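Local coordinates for protein putative ribose operon repressor (Burkholderia thailandensis, PDB 3EGC) that probably acts as a LacI-family transcriptional repressor, binding a cis-regulatory DNA region, perhaps that of a ribose operon, at residues K37-L42 / H254-T259; G245-R250 / M265-R270; P72-H77 / A135-S140. All blocks are in the same frame, centred on the assembly; numbering follows the deposited sequence.

Contact 1 of 3, residues K37-L42 / H254-T259; sequences KGYSVL and HMIEGT
The phenol of Tyr39 reaches across to the end of helix 241-257, where its hydroxyl donates a hydrogen bond to Glu257, with Tyr39 OH 2.6 Å from Glu257 OE2. The carboxylate comes to the edge of the ring, close to its plane, and the two flat groups are turned 27° from each other. Tyr39 OH lies on the anti side of OE2, 19° out of the carboxylate plane, and Tyr39 CE1 lies 3.5 Å from the same oxygen. Beyond CG the glutamate is fully extended (chi2 -180°), which carries its acid out to the hydroxyl from the opposite direction. Ile256 CD1 makes the apolar contact, 4.3 Å from Tyr39 CE2 and oblique to the ring, while its CG2 lies beside the hydroxyl, 3.9 Å from Tyr39 OH.

That is the close-packed part, with Tyr39 itself buried. On the outer side things are looser. Glu257 is exposed, and Lys37 NZ stops 6.8 Å from Glu257 OE1, too far for a salt bridge; the lysine pairs with Glu33 instead. His254 and Thr259 are hydrogen-bonded, His254 ND1 lying 2.7 Å from Thr259 OG1.

Gly38, with positive phi, is the C-prime residue of the Schellman motif ending helix 21-36, and Tyr39 follows just before strand 40-45. Its side chain also touches Ala34 of that helix, Val11 of strand 10-15 and Ile253 of helix 241-257, so the contact ties the end of one helix to the start of strand 40-45, outermost in this chain, whose Val41 makes backbone hydrogen bonds with the second subunit.

Contact 2 of 3, residues G245-R250 / M265-R270; sequences GQEAMR and MRLQTR
In the layer where helix 241-257 packs against strand 264-272, the buried Glu247 meets Met265 and Leu267, the two strand side chains that point back to the helix. The terminal methyl of Met265 does most of the touching. It lies across the glutamate side chain, the two running at about a right angle, with Met265 CE 3.3 Å from Glu247 OE1 and 3.8 Å from Glu247 CG. The sulfur stands a little farther off, Met265 SD being 3.8 Å from Glu247 OE1. A methyl bonded to sulfur is slightly polarised, so its closeness to a carboxylate oxygen is probably mildly favourable. Leu267 offers a looser, purely apolar touch: its CD2 is 4.3 Å from Glu247 CG.

The strand is one of the segments linking the two lobes of this periplasmic-binding-protein-like fold. Met265 and Leu267 pair by backbone hydrogen bonds with strand 103-107 in the first lobe, whereas Arg270, farther along, bonds to Glu238 of strand 236-238.

A turn about CB-CG of Glu247 (chi2 -65°) lays the acid along the flank of its own helix. There OE2 is held by two arginines: Arg243 through NE, and Arg250, whose NH1 is 3.1 Å from Glu247 OE2. Gln246 OE1 sits over one face of the Arg250 guanidinium, 3.5 Å above the plane but nearer its margin than its centre.

Contact 3 of 3, residues P72-H77 / A135-S140; sequences PSEGEH and AGLMTS
Gly136 is the first residue of 135-140 to meet the loop 72-77, and what comes up to it is the acid of Glu74. Glu74 OE2 lies 4.2 Å from Gly136 N, too long for a hydrogen bond; that oxygen instead takes one from the hydroxyl of Ser134, just upstream. The glutamate gets this far because it is stretched out, CG anti to the backbone N (chi1 -174°) and the chain straight beyond it. The carbonyl of Gly136 is engaged on its own side, accepting from Arg141 NE.

Next comes Leu137, at the N-cap position before helix 138-153. One branch does the work: Leu137 CD2 rests against the aliphatic stem of Glu74, 4.0 Å from Glu74 CB and again 4.0 Å from Glu74 CG. The two side chains cross at about a right angle, so the methyl sits on the flank of the stem while the carboxylate runs on past it toward Gly136. Leu137 also packs on Arg95.

Farther along, the helix starts, and Ser140 turns its OG back to the carbonyl of Ser134, tying the approach to the helix onto its first turn. The same Ser134 thus receives one bond and gives another.

Loop 72-77 follows strand 67-70 of one lobe, and helix 138-153 belongs to the other, so this is a small surface touch between the lobes, across the cleft in which relatives of this fold hold their ligands. On the first lobe Ser73 is fixed by Thr46 and Glu53. One methyl-on-methylene patch, and a carboxylate whose hydrogen bonds, including that to Ser134, go to residues flanking the segments, amount to modest chemistry, consistent with lobes that can move relative to each other.

Overall arrangement
Contacts 1 and 2 share helix 241-257 and the sheet it lies on; their centres are 16 Å apart, and they touch where Val41 CG2 meets Met249 CE at 4.3 Å. Both are partly buried, each with one buried touching residue, and contact 3 lies at the surface, between lobes. Contact 1 is closed by a hydrogen bond to an exposed acid, whereas contact 2 sets a methionine methyl against the carboxylate and methylenes of an acid already paired with arginines. The centre of contact 3 is about 26 Å from that of contact 1, but it touches contact 2 through Arg266 NH2 and Met138 SD, 4.0 Å apart. All three involve a glutamate, differently employed.

Contact 1 of 3, residues K37-L42 / H254-T259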
loop_
_atom_site.group_PDB
_atom_site.type_symbol
_atom_site.label_atom_id
_atom_site.label_comp_id
_atom_site.label_asym_id
_atom_site.label_seq_id
_atom_site.Cartn_x
_atom_site.Cartn_y
_atom_site.Cartn_z
ATOM N N LYS A 37 -13.615 -19.170 3.494
ATOM C CA LYS A 37 -14.952 -19.550 3.914
ATOM C C LYS A 37 -16.017 -19.437 2.854
ATOM O O LYS A 37 -17.176 -19.582 3.202
ATOM C CB LYS A 37 -15.389 -18.725 5.120
ATOM C CG LYS A 37 -14.329 -18.581 6.198
ATOM C CD LYS A 37 -14.380 -19.733 7.142
ATOM C CE LYS A 37 -14.935 -19.324 8.498
ATOM N NZ LYS A 37 -13.981 -18.519 9.374
ATOM N N GLY A 38 -15.647 -19.146 1.601
ATOM C CA GLY A 38 -16.631 -19.053 0.513
ATOM C C GLY A 38 -17.484 -17.792 0.523
ATOM O O GLY A 38 -18.605 -17.788 -0.049
ATOM N N TYR A 39 -16.996 -16.719 1.161
ATOM C CA TYR A 39 -17.585 -15.394 0.967
ATOM C C TYR A 39 -16.869 -14.534 -0.065
ATOM O O TYR A 39 -15.657 -14.577 -0.147
ATOM C CB TYR A 39 -17.593 -14.578 2.287
ATOM C CG TYR A 39 -18.564 -15.084 3.305
ATOM C CD1 TYR A 39 -18.308 -16.280 3.980
ATOM C CD2 TYR A 39 -19.736 -14.417 3.568
ATOM C CE1 TYR A 39 -19.202 -16.789 4.910
ATOM C CE2 TYR A 39 -20.645 -14.912 4.533
ATOM C CZ TYR A 39 -20.368 -16.099 5.199
ATOM O OH TYR A 39 -21.224 -16.600 6.147
ATOM N N SER A 40 -17.646 -13.679 -0.730
ATOM C CA SER A 40 -17.143 -12.669 -1.603
ATOM C C SER A 40 -17.057 -11.306 -0.876
ATOM O O SER A 40 -17.786 -11.060 0.081
ATOM C CB SER A 40 -18.082 -12.547 -2.830
ATOM O OG SER A 40 -17.921 -13.668 -3.685
ATOM N N VAL A 41 -16.193 -10.429 -1.392
ATOM C CA VAL A 41 -15.971 -9.129 -0.819
ATOM C C VAL A 41 -16.172 -7.943 -1.731
ATOM O O VAL A 41 -15.409 -7.735 -2.694
ATOM C CB VAL A 41 -14.546 -9.024 -0.214
ATOM C CG1 VAL A 41 -14.342 -7.597 0.423
ATOM C CG2 VAL A 41 -14.348 -10.179 0.842
ATOM N N LEU A 42 -17.181 -7.145 -1.412
ATOM C CA LEU A 42 -17.414 -5.913 -2.144
ATOM C C LEU A 42 -16.557 -4.793 -1.495
ATOM O O LEU A 42 -16.506 -4.653 -0.244
ATOM C CB LEU A 42 -18.893 -5.535 -2.043
ATOM C CG LEU A 42 -19.982 -6.034 -2.986
ATOM C CD1 LEU A 42 -21.424 -5.396 -2.582
ATOM C CD2 LEU A 42 -19.605 -5.843 -4.456
ATOM N N HIS A 254 -18.919 -15.604 12.209
ATOM C CA HIS A 254 -19.630 -16.003 13.413
ATOM C C HIS A 254 -20.945 -15.238 13.642
ATOM O O HIS A 254 -22.009 -15.870 13.832
ATOM C CB HIS A 254 -18.726 -15.849 14.624
ATOM C CG HIS A 254 -17.598 -16.829 14.641
ATOM N ND1 HIS A 254 -17.792 -18.182 14.461
ATOM C CD2 HIS A 254 -16.275 -16.663 14.839
ATOM C CE1 HIS A 254 -16.631 -18.804 14.509
ATOM N NE2 HIS A 254 -15.697 -17.903 14.740
ATOM N N MET A 255 -20.885 -13.908 13.600
ATOM C CA MET A 255 -22.076 -13.084 13.778
ATOM C C MET A 255 -23.158 -13.362 12.710
ATOM O O MET A 255 -24.333 -13.262 13.008
ATOM C CB MET A 255 -21.747 -11.588 13.788
ATOM C CG MET A 255 -20.862 -11.163 14.888
ATOM S SD MET A 255 -20.047 -9.567 14.785
ATOM C CE MET A 255 -21.461 -8.499 14.903
ATOM N N ILE A 256 -22.743 -13.663 11.481
ATOM C CA ILE A 256 -23.672 -13.825 10.382
ATOM C C ILE A 256 -24.323 -15.205 10.447
ATOM O O ILE A 256 -25.493 -15.341 10.135
ATOM C CB ILE A 256 -22.947 -13.718 9.026
ATOM C CG1 ILE A 256 -22.443 -12.263 8.789
ATOM C CG2 ILE A 256 -23.829 -14.289 7.886
ATOM C CD1 ILE A 256 -21.429 -12.135 7.689
ATOM N N GLU A 257 -23.539 -16.229 10.803
ATOM C CA GLU A 257 -23.983 -17.620 10.740
ATOM C C GLU A 257 -24.517 -18.047 12.115
ATOM O O GLU A 257 -24.900 -19.184 12.318
ATOM C CB GLU A 257 -22.854 -18.548 10.231
ATOM C CG GLU A 257 -22.250 -18.162 8.838
ATOM C CD GLU A 257 -21.122 -19.101 8.341
ATOM O OE1 GLU A 257 -20.638 -19.997 9.121
ATOM O OE2 GLU A 257 -20.731 -18.934 7.161
ATOM N N GLY A 258 -24.551 -17.115 13.049
ATOM C CA GLY A 258 -25.048 -17.341 14.394
ATOM C C GLY A 258 -24.231 -18.298 15.228
ATOM O O GLY A 258 -24.784 -19.085 16.031
ATOM N N THR A 259 -22.907 -18.269 15.067
ATOM C CA THR A 259 -22.085 -19.209 15.810
ATOM C C THR A 259 -21.211 -18.521 16.826
ATOM O O THR A 259 -20.445 -19.171 17.506
ATOM C CB THR A 259 -21.200 -20.076 14.894
ATOM O OG1 THR A 259 -20.295 -19.238 14.168
ATOM C CG2 THR A 259 -22.020 -20.866 13.936
#

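Contact 2 of 3, residues G245-R250 / M265-R270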
loop_
_atom_site.group_PDB
_atom_site.type_symbol
_atom_site.label_atom_id
_atom_site.label_comp_id
_atom_site.label_asym_id
_atom_site.label_seq_id
_atom_site.Cartn_x
_atom_site.Cartn_y
_atom_site.Cartn_z
ATOM N N GLY A 245 -7.362 -7.941 9.723
ATOM C CA GLY A 245 -8.360 -8.279 8.680
ATOM C C GLY A 245 -8.972 -9.690 8.789
ATOM O O GLY A 245 -10.196 -9.867 8.669
ATOM N N GLN A 246 -8.123 -10.710 8.946
ATOM C CA GLN A 246 -8.571 -12.123 9.121
ATOM C C GLN A 246 -9.564 -12.333 10.290
ATOM O O GLN A 246 -10.645 -12.942 10.101
ATOM C CB GLN A 246 -7.327 -13.033 9.274
ATOM C CG GLN A 246 -7.594 -14.471 9.657
ATOM C CD GLN A 246 -6.282 -15.314 9.859
ATOM O OE1 GLN A 246 -5.669 -15.268 10.905
ATOM N NE2 GLN A 246 -5.870 -16.061 8.836
ATOM N N GLU A 247 -9.218 -11.793 11.465
ATOM C CA GLU A 247 -10.019 -11.894 12.655
ATOM C C GLU A 247 -11.324 -11.075 12.549
ATOM O O GLU A 247 -12.325 -11.470 13.083
ATOM C CB GLU A 247 -9.219 -11.374 13.899
ATOM C CG GLU A 247 -8.026 -12.205 14.305
ATOM C CD GLU A 247 -8.389 -13.610 14.783
ATOM O OE1 GLU A 247 -9.528 -13.795 15.251
ATOM O OE2 GLU A 247 -7.534 -14.513 14.666
ATOM N N ALA A 248 -11.275 -9.920 11.903
ATOM C CA ALA A 248 -12.471 -9.105 11.736
ATOM C C ALA A 248 -13.474 -9.845 10.874
ATOM O O ALA A 248 -14.666 -9.890 11.197
ATOM C CB ALA A 248 -12.138 -7.695 11.143
ATOM N N MET A 249 -12.970 -10.423 9.791
ATOM C CA MET A 249 -13.755 -11.367 8.975
ATOM C C MET A 249 -14.218 -12.602 9.759
ATOM O O MET A 249 -15.308 -13.041 9.525
ATOM C CB MET A 249 -13.044 -11.805 7.695
ATOM C CG MET A 249 -14.015 -12.384 6.610
ATOM S SD MET A 249 -15.440 -11.332 6.035
ATOM C CE MET A 249 -14.599 -10.147 5.128
ATOM N N ARG A 250 -13.376 -13.166 10.622
ATOM C CA ARG A 250 -13.760 -14.368 11.413
ATOM C C ARG A 250 -14.927 -14.050 12.362
ATOM O O ARG A 250 -15.932 -14.732 12.348
ATOM C CB ARG A 250 -12.582 -14.943 12.213
ATOM C CG ARG A 250 -11.708 -15.998 11.479
ATOM C CD ARG A 250 -10.521 -16.512 12.381
ATOM N NE ARG A 250 -9.526 -17.299 11.631
ATOM C CZ ARG A 250 -8.333 -17.650 12.115
ATOM N NH1 ARG A 250 -7.984 -17.300 13.342
ATOM N NH2 ARG A 250 -7.466 -18.339 11.383
ATOM N N MET A 265 -11.625 -7.042 20.232
ATOM C CA MET A 265 -10.385 -7.787 20.241
ATOM C C MET A 265 -9.223 -6.827 20.186
ATOM O O MET A 265 -9.155 -5.959 19.330
ATOM C CB MET A 265 -10.276 -8.722 19.051
ATOM C CG MET A 265 -10.652 -10.190 19.315
ATOM S SD MET A 265 -10.726 -11.227 17.819
ATOM C CE MET A 265 -9.085 -11.976 17.994
ATOM N N ARG A 266 -8.291 -6.997 21.110
ATOM C CA ARG A 266 -7.054 -6.268 21.039
ATOM C C ARG A 266 -5.937 -7.203 20.590
ATOM O O ARG A 266 -5.638 -8.187 21.266
ATOM C CB ARG A 266 -6.727 -5.686 22.407
ATOM C CG ARG A 266 -7.680 -4.589 22.811
ATOM C CD ARG A 266 -7.259 -3.259 22.209
ATOM N NE ARG A 266 -8.183 -2.197 22.529
ATOM C CZ ARG A 266 -8.005 -0.909 22.210
ATOM N NH1 ARG A 266 -6.883 -0.514 21.545
ATOM N NH2 ARG A 266 -8.934 -0.013 22.550
ATOM N N LEU A 267 -5.289 -6.868 19.487
ATOM C CA LEU A 267 -4.232 -7.727 18.936
ATOM C C LEU A 267 -2.774 -7.283 19.267
ATOM O O LEU A 267 -2.435 -6.118 19.251
ATOM C CB LEU A 267 -4.383 -7.820 17.437
ATOM C CG LEU A 267 -5.087 -9.039 16.856
ATOM C CD1 LEU A 267 -6.117 -9.747 17.812
ATOM C CD2 LEU A 267 -5.633 -8.827 15.413
ATOM N N GLN A 268 -1.926 -8.246 19.563
ATOM C CA GLN A 268 -0.548 -7.995 19.896
ATOM C C GLN A 268 0.256 -7.325 18.756
ATOM O O GLN A 268 0.211 -7.732 17.568
ATOM C CB GLN A 268 0.095 -9.334 20.320
ATOM C CG GLN A 268 1.636 -9.536 20.083
ATOM C CD GLN A 268 2.064 -11.034 20.297
ATOM O OE1 GLN A 268 1.959 -11.885 19.415
ATOM N NE2 GLN A 268 2.505 -11.340 21.480
ATOM N N THR A 269 0.969 -6.292 19.131
ATOM C CA THR A 269 1.898 -5.613 18.303
ATOM C C THR A 269 3.312 -6.024 18.773
ATOM O O THR A 269 3.526 -6.502 19.904
ATOM C CB THR A 269 1.763 -4.085 18.492
ATOM O OG1 THR A 269 2.144 -3.711 19.812
ATOM C CG2 THR A 269 0.375 -3.682 18.299
ATOM N N ARG A 270 4.288 -5.814 17.927
ATOM C CA ARG A 270 5.598 -6.142 18.335
ATOM C C ARG A 270 6.579 -5.021 17.996
ATOM O O ARG A 270 6.504 -4.384 16.956
ATOM C CB ARG A 270 6.032 -7.500 17.792
ATOM C CG ARG A 270 6.973 -7.442 16.673
ATOM C CD ARG A 270 7.216 -8.812 16.124
ATOM N NE ARG A 270 8.521 -8.899 15.529
ATOM C CZ ARG A 270 8.763 -8.787 14.231
ATOM N NH1 ARG A 270 7.779 -8.584 13.383
ATOM N NH2 ARG A 270 10.000 -8.881 13.795
#

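Contact 3 of 3, residues P72-H77 / A135-S140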
loop_
_atom_site.group_PDB
_atom_site.type_symbol
_atom_site.label_atom_id
_atom_site.label_comp_id
_atom_site.label_asym_id
_atom_site.label_seq_id
_atom_site.Cartn_x
_atom_site.Cartn_y
_atom_site.Cartn_z
ATOM N N PRO A 72 -13.496 2.870 10.026
ATOM C CA PRO A 72 -14.215 4.099 10.103
ATOM C C PRO A 72 -13.427 5.363 9.742
ATOM O O PRO A 72 -12.239 5.514 10.068
ATOM C CB PRO A 72 -14.684 4.151 11.577
ATOM C CG PRO A 72 -14.487 2.761 12.111
ATOM C CD PRO A 72 -13.377 2.210 11.328
ATOM N N SER A 73 -14.116 6.264 9.081
ATOM C CA SER A 73 -13.554 7.543 8.758
ATOM C C SER A 73 -13.913 8.404 9.946
ATOM O O SER A 73 -14.850 8.075 10.696
ATOM C CB SER A 73 -14.239 8.077 7.507
ATOM O OG SER A 73 -13.747 7.410 6.352
ATOM N N GLU A 74 -13.157 9.466 10.159
ATOM C CA GLU A 74 -13.375 10.332 11.306
ATOM C C GLU A 74 -14.678 11.056 11.084
ATOM O O GLU A 74 -14.847 11.715 10.063
ATOM C CB GLU A 74 -12.258 11.371 11.440
ATOM C CG GLU A 74 -12.358 12.220 12.699
ATOM C CD GLU A 74 -11.221 13.205 12.843
ATOM O OE1 GLU A 74 -10.527 13.485 11.852
ATOM O OE2 GLU A 74 -11.033 13.738 13.951
ATOM N N GLY A 75 -15.566 10.971 12.070
ATOM C CA GLY A 75 -16.851 11.616 12.040
ATOM C C GLY A 75 -17.824 10.854 12.948
ATOM O O GLY A 75 -17.409 9.913 13.628
ATOM N N GLU A 76 -19.103 11.248 12.930
ATOM C CA GLU A 76 -20.142 10.630 13.760
ATOM C C GLU A 76 -20.628 9.312 13.175
ATOM O O GLU A 76 -20.827 9.196 12.007
ATOM C CB GLU A 76 -21.363 11.566 13.936
ATOM C CG GLU A 76 -22.307 11.168 15.118
ATOM C CD GLU A 76 -23.611 11.962 15.169
ATOM O OE1 GLU A 76 -24.139 12.313 14.089
ATOM O OE2 GLU A 76 -24.114 12.220 16.293
ATOM N N HIS A 77 -20.856 8.309 14.007
ATOM C CA HIS A 77 -21.327 7.028 13.481
ATOM C C HIS A 77 -22.694 6.577 13.995
ATOM O O HIS A 77 -23.097 5.452 13.785
ATOM C CB HIS A 77 -20.246 5.973 13.690
ATOM C CG HIS A 77 -19.000 6.253 12.908
ATOM N ND1 HIS A 77 -17.929 6.955 13.426
ATOM C CD2 HIS A 77 -18.688 5.989 11.619
ATOM C CE1 HIS A 77 -17.004 7.080 12.491
ATOM N NE2 HIS A 77 -17.441 6.507 11.388
ATOM N N ALA A 135 -6.374 14.568 16.196
ATOM C CA ALA A 135 -6.511 14.537 17.651
ATOM C C ALA A 135 -7.704 13.769 18.205
ATOM O O ALA A 135 -7.670 13.259 19.299
ATOM C CB ALA A 135 -6.587 15.976 18.162
ATOM N N GLY A 136 -8.798 13.755 17.482
ATOM C CA GLY A 136 -9.954 13.025 17.975
ATOM C C GLY A 136 -9.880 11.496 18.047
ATOM O O GLY A 136 -10.554 10.852 18.918
ATOM N N LEU A 137 -9.094 10.910 17.157
ATOM C CA LEU A 137 -9.186 9.466 16.864
ATOM C C LEU A 137 -8.776 8.604 18.017
ATOM O O LEU A 137 -7.947 8.986 18.802
ATOM C CB LEU A 137 -8.321 9.079 15.637
ATOM C CG LEU A 137 -8.699 9.726 14.343
ATOM C CD1 LEU A 137 -7.584 9.542 13.337
ATOM C CD2 LEU A 137 -10.045 9.130 13.855
ATOM N N MET A 138 -9.347 7.423 18.087
ATOM C CA MET A 138 -9.003 6.444 19.095
ATOM C C MET A 138 -7.493 6.101 19.014
ATOM O O MET A 138 -6.791 5.965 20.034
ATOM C CB MET A 138 -9.876 5.189 18.898
ATOM C CG MET A 138 -9.822 4.168 20.041
ATOM S SD MET A 138 -10.118 2.397 19.569
ATOM C CE MET A 138 -8.510 2.127 18.867
ATOM N N THR A 139 -7.000 5.956 17.809
ATOM C CA THR A 139 -5.620 5.579 17.638
ATOM C C THR A 139 -4.664 6.668 18.144
ATOM O O THR A 139 -3.803 6.391 18.970
ATOM C CB THR A 139 -5.319 5.247 16.184
ATOM O OG1 THR A 139 -5.752 6.361 15.378
ATOM C CG2 THR A 139 -6.052 3.943 15.777
ATOM N N SER A 140 -4.850 7.906 17.700
ATOM C CA SER A 140 -4.095 9.045 18.224
ATOM C C SER A 140 -4.192 9.148 19.717
ATOM O O SER A 140 -3.184 9.410 20.367
ATOM C CB SER A 140 -4.607 10.363 17.685
ATOM O OG SER A 140 -4.717 10.306 16.322
#